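Local coordinates for Tubulin/ftsz, gtpase (Methanosaeta thermophila, PDB 3ZID), which binds GTP, probably hydrolyses it, and is thought to control cell shape as an archaeal cytoskeletal relative of tubulin and FtsZ, at residues V4-V9 with L105-T110; L284-I289 with K305-K310; V174-L179 with D191-M196. All coordinates share one frame; numbering follows the deposited sequence.

Contact 1: V4-V9 with L105-T110; sequences VLMLGV and LIFVMT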
# COMPACT_ATOMS: atom_id res chain seq x y z
N VAL A 4 13.95 -6.85 -9.59
CA VAL A 4 12.93 -6.32 -8.71
C VAL A 4 13.38 -6.42 -7.27
O VAL A 4 13.85 -7.46 -6.83
CB VAL A 4 11.59 -7.07 -8.88
CG1 VAL A 4 10.48 -6.42 -8.03
CG2 VAL A 4 11.19 -7.13 -10.35
N LEU A 5 13.22 -5.33 -6.54
CA LEU A 5 13.48 -5.35 -5.11
C LEU A 5 12.17 -5.13 -4.39
O LEU A 5 11.42 -4.20 -4.71
CB LEU A 5 14.49 -4.25 -4.74
CG LEU A 5 14.79 -4.09 -3.25
CD1 LEU A 5 15.42 -5.35 -2.68
CD2 LEU A 5 15.71 -2.89 -3.01
N MET A 6 11.86 -5.99 -3.43
CA MET A 6 10.68 -5.76 -2.58
C MET A 6 11.10 -5.61 -1.12
O MET A 6 11.80 -6.47 -0.59
CB MET A 6 9.66 -6.86 -2.74
CG MET A 6 9.27 -7.03 -4.21
SD MET A 6 7.98 -8.24 -4.46
CE MET A 6 6.53 -7.33 -3.97
N LEU A 7 10.70 -4.49 -0.52
CA LEU A 7 11.07 -4.13 0.85
C LEU A 7 9.82 -4.06 1.71
O LEU A 7 8.97 -3.20 1.48
CB LEU A 7 11.72 -2.75 0.86
CG LEU A 7 12.96 -2.62 -0.01
CD1 LEU A 7 13.48 -1.19 -0.01
CD2 LEU A 7 14.01 -3.59 0.49
N GLY A 8 9.70 -4.95 2.69
CA GLY A 8 8.55 -4.94 3.56
C GLY A 8 8.95 -4.31 4.89
O GLY A 8 9.72 -4.89 5.63
N VAL A 9 8.43 -3.12 5.17
CA VAL A 9 8.93 -2.30 6.29
C VAL A 9 7.89 -2.20 7.40
O VAL A 9 6.74 -1.83 7.16
CB VAL A 9 9.29 -0.90 5.79
CG1 VAL A 9 9.95 -0.06 6.88
CG2 VAL A 9 10.18 -1.02 4.55
N LEU A 105 13.10 -1.99 -10.57
CA LEU A 105 11.78 -1.80 -10.02
C LEU A 105 11.81 -2.10 -8.52
O LEU A 105 12.25 -3.17 -8.11
CB LEU A 105 10.78 -2.74 -10.73
CG LEU A 105 9.34 -2.78 -10.24
CD1 LEU A 105 8.68 -1.42 -10.38
CD2 LEU A 105 8.56 -3.82 -11.05
N ILE A 106 11.34 -1.17 -7.72
CA ILE A 106 11.39 -1.33 -6.27
C ILE A 106 10.02 -1.11 -5.66
O ILE A 106 9.39 -0.08 -5.89
CB ILE A 106 12.45 -0.36 -5.62
CG1 ILE A 106 13.82 -0.51 -6.30
CG2 ILE A 106 12.56 -0.61 -4.12
CD1 ILE A 106 14.93 0.45 -5.75
N PHE A 107 9.56 -2.10 -4.91
CA PHE A 107 8.34 -1.95 -4.13
C PHE A 107 8.68 -1.73 -2.68
O PHE A 107 9.45 -2.49 -2.10
CB PHE A 107 7.44 -3.17 -4.28
CG PHE A 107 6.88 -3.33 -5.68
CD1 PHE A 107 5.86 -2.50 -6.13
CD2 PHE A 107 7.39 -4.28 -6.55
CE1 PHE A 107 5.32 -2.63 -7.43
CE2 PHE A 107 6.86 -4.44 -7.84
CZ PHE A 107 5.83 -3.60 -8.29
N VAL A 108 8.13 -0.66 -2.11
CA VAL A 108 8.27 -0.38 -0.68
C VAL A 108 6.92 -0.53 -0.00
O VAL A 108 6.01 0.27 -0.21
CB VAL A 108 8.85 1.02 -0.41
CG1 VAL A 108 9.03 1.25 1.08
CG2 VAL A 108 10.19 1.17 -1.12
N MET A 109 6.80 -1.59 0.78
CA MET A 109 5.54 -1.98 1.35
C MET A 109 5.50 -1.70 2.83
O MET A 109 6.36 -2.14 3.58
CB MET A 109 5.32 -3.45 1.08
CG MET A 109 5.61 -3.80 -0.37
SD MET A 109 5.42 -5.56 -0.64
CE MET A 109 6.60 -6.18 0.53
N THR A 110 4.47 -0.97 3.24
CA THR A 110 4.31 -0.55 4.61
C THR A 110 2.86 -0.14 4.89
O THR A 110 2.12 0.24 3.97
CB THR A 110 5.25 0.65 4.93
OG1 THR A 110 5.02 1.09 6.26
CG2 THR A 110 4.96 1.83 4.01
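Met-6 and Phe-107 extend alongside each other in the same direction, on two neighbouring parallel strands in the middle of the Rossmann-like sheet of the tubulin/FtsZ GTPase domain. Met-6 CG comes to the edge of the phenyl ring, near its plane, 4.1 Å from Phe-107 CD2. Val-4 reaches that edge too, with CG1 4.0 Å from Phe-107 CD2, its side chain running at a slant to the ring. The last torsion of Met-6 (chi3 78°) bends its methyl back toward the next partner, so that Met-6 CE sits 3.9 Å from Met-109 SD. Helices 10-30 and 186-210 pack over these methionines on this face of the sheet.

On the other face, Leu-5 and Ile-106 also run alongside each other, with Leu-5 CD2 4.0 Å from Ile-106 CG2. Further along, Leu-7 leans obliquely on Val-108 and touches its CG2 through CD1. Near the nucleotide end, Val-9 and Thr-110 bear on helix 117-131.

Five nearly straight backbone hydrogen bonds hold the strands in register. Leu-5 and Leu-7 use both N and O in this pairing, whereas Val-4, Met-6 and Gly-8 bond to strand 42-49 on the other flank. At Gly-8 a CB would probably crowd Met-109 CE. Met-109, likewise bent at chi3 (-59°), instead lays this methyl directly against the glycine backbone, Met-109 CE lying 3.8 Å from Gly-8 CA.

Contact 2: L284-I289 with K305-K310; sequences LNVDEI and KGIVIK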
# COMPACT_ATOMS: atom_id res chain seq x y z
N LEU A 284 -8.58 -15.93 -25.34
CA LEU A 284 -8.14 -14.56 -25.65
C LEU A 284 -8.47 -14.11 -27.06
O LEU A 284 -7.81 -14.48 -28.03
CB LEU A 284 -6.64 -14.39 -25.39
CG LEU A 284 -6.13 -14.76 -23.99
CD1 LEU A 284 -4.61 -14.70 -23.93
CD2 LEU A 284 -6.75 -13.90 -22.89
N ASN A 285 -9.52 -13.32 -27.17
CA ASN A 285 -9.95 -12.75 -28.43
C ASN A 285 -9.51 -11.30 -28.44
O ASN A 285 -10.10 -10.46 -27.75
CB ASN A 285 -11.48 -12.87 -28.51
CG ASN A 285 -12.05 -12.37 -29.83
OD1 ASN A 285 -11.52 -11.45 -30.47
ND2 ASN A 285 -13.15 -12.98 -30.25
N VAL A 286 -8.44 -11.01 -29.18
CA VAL A 286 -7.86 -9.68 -29.20
C VAL A 286 -8.85 -8.59 -29.61
O VAL A 286 -8.87 -7.50 -29.04
CB VAL A 286 -6.61 -9.62 -30.10
CG1 VAL A 286 -5.94 -8.26 -29.97
CG2 VAL A 286 -5.66 -10.70 -29.70
N ASP A 287 -9.67 -8.89 -30.60
CA ASP A 287 -10.68 -7.97 -31.08
C ASP A 287 -11.69 -7.64 -30.00
O ASP A 287 -12.02 -6.48 -29.78
CB ASP A 287 -11.40 -8.57 -32.28
CG ASP A 287 -12.40 -7.62 -32.89
OD1 ASP A 287 -12.20 -6.39 -32.79
OD2 ASP A 287 -13.40 -8.10 -33.47
N GLU A 288 -12.17 -8.67 -29.32
CA GLU A 288 -13.10 -8.48 -28.20
C GLU A 288 -12.46 -7.68 -27.07
O GLU A 288 -13.07 -6.79 -26.51
CB GLU A 288 -13.61 -9.83 -27.67
CG GLU A 288 -14.29 -9.75 -26.33
CD GLU A 288 -14.64 -11.11 -25.74
OE1 GLU A 288 -14.03 -12.11 -26.18
OE2 GLU A 288 -15.50 -11.17 -24.83
N ILE A 289 -11.21 -8.01 -26.73
CA ILE A 289 -10.53 -7.31 -25.63
C ILE A 289 -10.38 -5.84 -25.98
O ILE A 289 -10.62 -4.96 -25.15
CB ILE A 289 -9.18 -7.94 -25.34
CG1 ILE A 289 -9.37 -9.35 -24.78
CG2 ILE A 289 -8.37 -7.06 -24.37
CD1 ILE A 289 -8.18 -10.28 -24.97
N LYS A 305 -3.19 -1.67 -22.39
CA LYS A 305 -3.59 -3.05 -22.22
C LYS A 305 -2.45 -3.96 -22.52
O LYS A 305 -1.56 -3.63 -23.30
CB LYS A 305 -4.79 -3.38 -23.09
CG LYS A 305 -4.45 -3.58 -24.55
CD LYS A 305 -5.73 -3.77 -25.34
CE LYS A 305 -5.44 -4.30 -26.73
NZ LYS A 305 -4.82 -5.64 -26.62
N GLY A 306 -2.45 -5.11 -21.85
CA GLY A 306 -1.47 -6.14 -22.08
C GLY A 306 -2.17 -7.48 -22.07
O GLY A 306 -3.07 -7.71 -21.29
N ILE A 307 -1.76 -8.37 -22.96
CA ILE A 307 -2.26 -9.73 -22.94
C ILE A 307 -1.11 -10.67 -22.62
O ILE A 307 -0.02 -10.53 -23.18
CB ILE A 307 -2.96 -10.07 -24.25
CG1 ILE A 307 -3.85 -8.91 -24.67
CG2 ILE A 307 -3.83 -11.27 -24.09
CD1 ILE A 307 -4.28 -8.95 -26.12
N VAL A 308 -1.31 -11.57 -21.66
CA VAL A 308 -0.28 -12.54 -21.32
C VAL A 308 -0.86 -13.94 -21.46
O VAL A 308 -1.79 -14.30 -20.76
CB VAL A 308 0.25 -12.37 -19.87
CG1 VAL A 308 1.41 -13.33 -19.61
CG2 VAL A 308 0.69 -10.92 -19.64
N ILE A 309 -0.28 -14.73 -22.35
CA ILE A 309 -0.71 -16.09 -22.51
C ILE A 309 -0.09 -16.96 -21.45
O ILE A 309 1.12 -17.01 -21.28
CB ILE A 309 -0.38 -16.60 -23.91
CG1 ILE A 309 -0.99 -15.64 -24.94
CG2 ILE A 309 -0.88 -18.07 -24.07
CD1 ILE A 309 -0.66 -15.95 -26.34
N LYS A 310 -0.94 -17.66 -20.72
CA LYS A 310 -0.49 -18.56 -19.69
C LYS A 310 -1.67 -19.45 -19.38
O LYS A 310 -2.78 -18.97 -19.16
CB LYS A 310 -0.06 -17.78 -18.44
CG LYS A 310 0.52 -18.65 -17.34
CD LYS A 310 0.64 -17.86 -16.03
CE LYS A 310 1.12 -18.72 -14.86
NZ LYS A 310 1.07 -17.96 -13.57
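Within the beta-alpha-beta unit made by strand 270-279, helix 286-296 and strand 302-309, Leu-284 and Ile-307 join the approach to the helix to an edge strand of the mixed four-stranded sheet. Their side chains run by one another with opposite headings. The closest touch is between methyl groups, Leu-284 CD1 lying 3.5 Å from Ile-307 CG2, and the other leucine methyl, CD2, also approaches this CG2. The same Leu-284 CD1 reaches on to Ile-309 CG1 at 3.9 Å, so one leucine branch spans two alternate residues of the strand.

Ile-307 divides its branches between loop and helix. With its CG1 anti to the carbonyl carbon (chi1 -44°), CG2 is left to Leu-284, while the extended arm carries CD1 out to the first turn of the helix. There Ile-307 CD1 meets Val-286 CG2 at 4.2 Å and Ile-289 CD1 at 4.3 Å. Lys-305 adds its aliphatic chain, placing CD 4.3 Å from Ile-289 CG2, and also lies along Thr-290 and Ile-293 of the same helix.

Asn-285 turns away from the strand and caps the helix, its OD1 accepting from Glu-288 N at 3.1 Å with the donor well above the carbonyl plane. On the strand side, Gly-306 and Val-308 are hydrogen-bonded through their backbones to strand 270-279, and Val-308 faces away from the helix to touch Val-276 and Gln-278.

No hydrogen bond links 284-289 to 305-310. Their union rests on branched aliphatic groups and a lysine chain, which is consistent with side-chain fit, more than directional bonding, setting the helix on the strand, at a contact only partly buried.

Contact 3: V174-L179 with D191-M196; sequences VDNQYL and DRINTM. With GDP (guanosine-5'-diphosphate), chain C.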
# COMPACT_ATOMS: atom_id res chain seq x y z
N VAL A 174 -3.85 0.51 -0.29
CA VAL A 174 -4.52 -0.68 0.22
C VAL A 174 -5.37 -0.24 1.42
O VAL A 174 -4.84 0.22 2.44
CB VAL A 174 -3.49 -1.75 0.67
CG1 VAL A 174 -4.19 -3.06 1.10
CG2 VAL A 174 -2.47 -2.02 -0.45
N ASP A 175 -6.68 -0.35 1.29
CA ASP A 175 -7.58 0.13 2.34
C ASP A 175 -8.03 -1.00 3.26
O ASP A 175 -8.92 -1.76 2.92
CB ASP A 175 -8.79 0.82 1.72
CG ASP A 175 -9.70 1.48 2.77
OD1 ASP A 175 -9.35 1.49 3.97
OD2 ASP A 175 -10.75 2.04 2.37
N ASN A 176 -7.42 -1.09 4.44
CA ASN A 176 -7.78 -2.15 5.39
C ASN A 176 -9.28 -2.15 5.70
O ASN A 176 -9.89 -3.20 5.87
CB ASN A 176 -6.99 -2.03 6.70
CG ASN A 176 -5.67 -2.78 6.68
OD1 ASN A 176 -5.31 -3.43 5.69
ND2 ASN A 176 -4.92 -2.68 7.78
N GLN A 177 -9.87 -0.96 5.77
CA GLN A 177 -11.27 -0.85 6.16
C GLN A 177 -12.18 -1.48 5.13
O GLN A 177 -13.02 -2.31 5.46
CB GLN A 177 -11.66 0.62 6.38
CG GLN A 177 -13.06 0.82 6.95
CD GLN A 177 -13.29 0.04 8.24
OE1 GLN A 177 -12.50 0.13 9.17
NE2 GLN A 177 -14.39 -0.72 8.29
N TYR A 178 -12.00 -1.09 3.88
CA TYR A 178 -12.83 -1.61 2.82
C TYR A 178 -12.63 -3.12 2.69
O TYR A 178 -13.57 -3.86 2.40
CB TYR A 178 -12.48 -0.92 1.50
CG TYR A 178 -13.37 -1.37 0.37
CD1 TYR A 178 -14.72 -1.03 0.35
CD2 TYR A 178 -12.88 -2.18 -0.66
CE1 TYR A 178 -15.55 -1.44 -0.68
CE2 TYR A 178 -13.70 -2.61 -1.69
CZ TYR A 178 -15.03 -2.23 -1.70
OH TYR A 178 -15.87 -2.65 -2.71
N LEU A 179 -11.41 -3.59 2.96
CA LEU A 179 -11.08 -4.99 2.74
C LEU A 179 -11.35 -5.83 3.98
O LEU A 179 -11.36 -7.06 3.92
CB LEU A 179 -9.62 -5.14 2.30
CG LEU A 179 -9.25 -4.46 0.97
CD1 LEU A 179 -7.77 -4.66 0.64
CD2 LEU A 179 -10.12 -4.96 -0.18
N ASP A 191 -4.59 -11.72 7.11
CA ASP A 191 -4.24 -12.77 6.16
C ASP A 191 -4.99 -12.62 4.84
O ASP A 191 -4.39 -12.74 3.77
CB ASP A 191 -4.47 -14.16 6.75
CG ASP A 191 -3.51 -14.48 7.87
OD1 ASP A 191 -2.50 -13.76 8.02
OD2 ASP A 191 -3.76 -15.46 8.60
N ARG A 192 -6.29 -12.33 4.90
CA ARG A 192 -7.02 -12.14 3.65
C ARG A 192 -6.44 -10.97 2.87
O ARG A 192 -6.18 -11.08 1.68
CB ARG A 192 -8.50 -11.90 3.90
CG ARG A 192 -9.33 -11.79 2.60
CD ARG A 192 -10.80 -11.51 2.89
NE ARG A 192 -11.63 -11.63 1.69
CZ ARG A 192 -12.02 -10.60 0.94
NH1 ARG A 192 -11.68 -9.36 1.27
NH2 ARG A 192 -12.76 -10.81 -0.15
N ILE A 193 -6.27 -9.84 3.54
CA ILE A 193 -5.77 -8.65 2.87
C ILE A 193 -4.38 -8.89 2.29
O ILE A 193 -4.14 -8.61 1.12
CB ILE A 193 -5.73 -7.45 3.81
CG1 ILE A 193 -7.16 -7.03 4.19
CG2 ILE A 193 -4.96 -6.31 3.16
CD1 ILE A 193 -7.26 -6.11 5.38
N ASN A 194 -3.48 -9.42 3.12
CA ASN A 194 -2.09 -9.64 2.73
C ASN A 194 -2.03 -10.59 1.53
O ASN A 194 -1.25 -10.40 0.60
CB ASN A 194 -1.25 -10.21 3.89
CG ASN A 194 -1.14 -9.27 5.07
OD1 ASN A 194 -1.56 -8.11 5.02
ND2 ASN A 194 -0.59 -9.79 6.17
N THR A 195 -2.88 -11.61 1.54
CA THR A 195 -2.93 -12.56 0.43
C THR A 195 -3.36 -11.88 -0.86
O THR A 195 -2.80 -12.15 -1.91
CB THR A 195 -3.85 -13.76 0.75
OG1 THR A 195 -3.27 -14.52 1.81
CG2 THR A 195 -4.08 -14.68 -0.48
N MET A 196 -4.34 -10.98 -0.77
CA MET A 196 -4.83 -10.25 -1.94
C MET A 196 -3.77 -9.30 -2.48
O MET A 196 -3.62 -9.17 -3.69
CB MET A 196 -6.10 -9.45 -1.60
CG MET A 196 -7.30 -10.30 -1.22
SD MET A 196 -8.69 -9.32 -0.64
CE MET A 196 -9.08 -8.39 -2.12
PB GDP C . 4.88 -0.65 12.59
O1B GDP C . 5.22 -0.06 11.23
O2B GDP C . 5.51 -2.02 12.73
O3B GDP C . 5.42 0.30 13.65
O3A GDP C . 3.29 -0.71 12.77
PA GDP C . 2.34 -1.62 11.86
O1A GDP C . 1.81 -2.77 12.65
O2A GDP C . 2.98 -2.06 10.56
O5' GDP C . 1.21 -0.55 11.53
C5' GDP C . -0.08 -0.71 12.09
C4' GDP C . -1.10 -0.54 10.97
O4' GDP C . -0.92 -1.61 10.05
C3' GDP C . -2.48 -0.68 11.54
O3' GDP C . -3.35 0.06 10.68
C2' GDP C . -2.74 -2.15 11.42
O2' GDP C . -4.14 -2.39 11.31
C1' GDP C . -2.05 -2.48 10.11
N9 GDP C . -1.49 -3.84 10.02
C8 GDP C . -0.66 -4.44 10.89
N7 GDP C . -0.31 -5.67 10.44
C5 GDP C . -0.94 -5.84 9.26
C6 GDP C . -1.00 -6.89 8.24
O6 GDP C . -0.39 -7.96 8.40
N1 GDP C . -1.74 -6.68 7.16
C2 GDP C . -2.43 -5.54 6.97
N2 GDP C . -3.17 -5.42 5.84
N3 GDP C . -2.43 -4.52 7.85
C4 GDP C . -1.70 -4.62 8.98
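Asn-176 and Ile-193 meet beside the exocyclic amine of the guanine of GDP. Asn-176 grips the base with both ends of its amide: OD1 accepts from GDP N2 at 2.9 Å, and ND2 donates to GDP N3 at 3.1 Å. Asn-194 OD1 accepts a hydrogen bond from GDP N1 at 2.6 Å and a weak one from GDP N2, while its ND2 gives a nearly straight bond (171°) to GDP O6. Ile-193 joins this shell with CG2 3.3 Å from GDP N2 and crosses Asn-176 at about a right angle, CD1 lying 3.3 Å from Asn-176 OD1. A leucine in place of Asn-176 would probably cost N2 its stronger acceptor and N3 its donor.

Behind them, Ile-193 CG1, anti to the carbonyl carbon (chi1 -67°), packs 3.6 Å from Leu-179 CB, and Ile-193 CG2 lies 3.9 Å from Val-174 CG1. Farther out, Leu-179 CD2 touches Met-196 CE, and Met-196 SD lies above one face of the Arg-192 guanidinium, offset toward its rim. Asp-175 OD1 caps the short helix that Asn-176 begins.

Reading the base from the end of the last parallel strand and from the central helix is typical of the tubulin/FtsZ superfamily, and the asparagine pair is as in tubulin.

Overall arrangement
Contacts 1 and 3 belong to the same parallel sheet: 4-9 and 105-110 form its middle, and 174-175 lies on one of its two outer strands, next to 136-143. Their centres are about 17 Å apart and their nearest atoms about 7 Å. Helix 186-210 ties them together, covering Met-6, Phe-107 and Met-109 of contact 1 and carrying Asn-194 of contact 3. GDP lies at the end of the sheet toward which its strands run: contact 3 holds its base, and the side chain of Thr-110 of contact 1 is about 5 Å from it. Contact 2 stands apart in the second sheet, its centre about 28 Å from that of contact 3, away from the nucleotide.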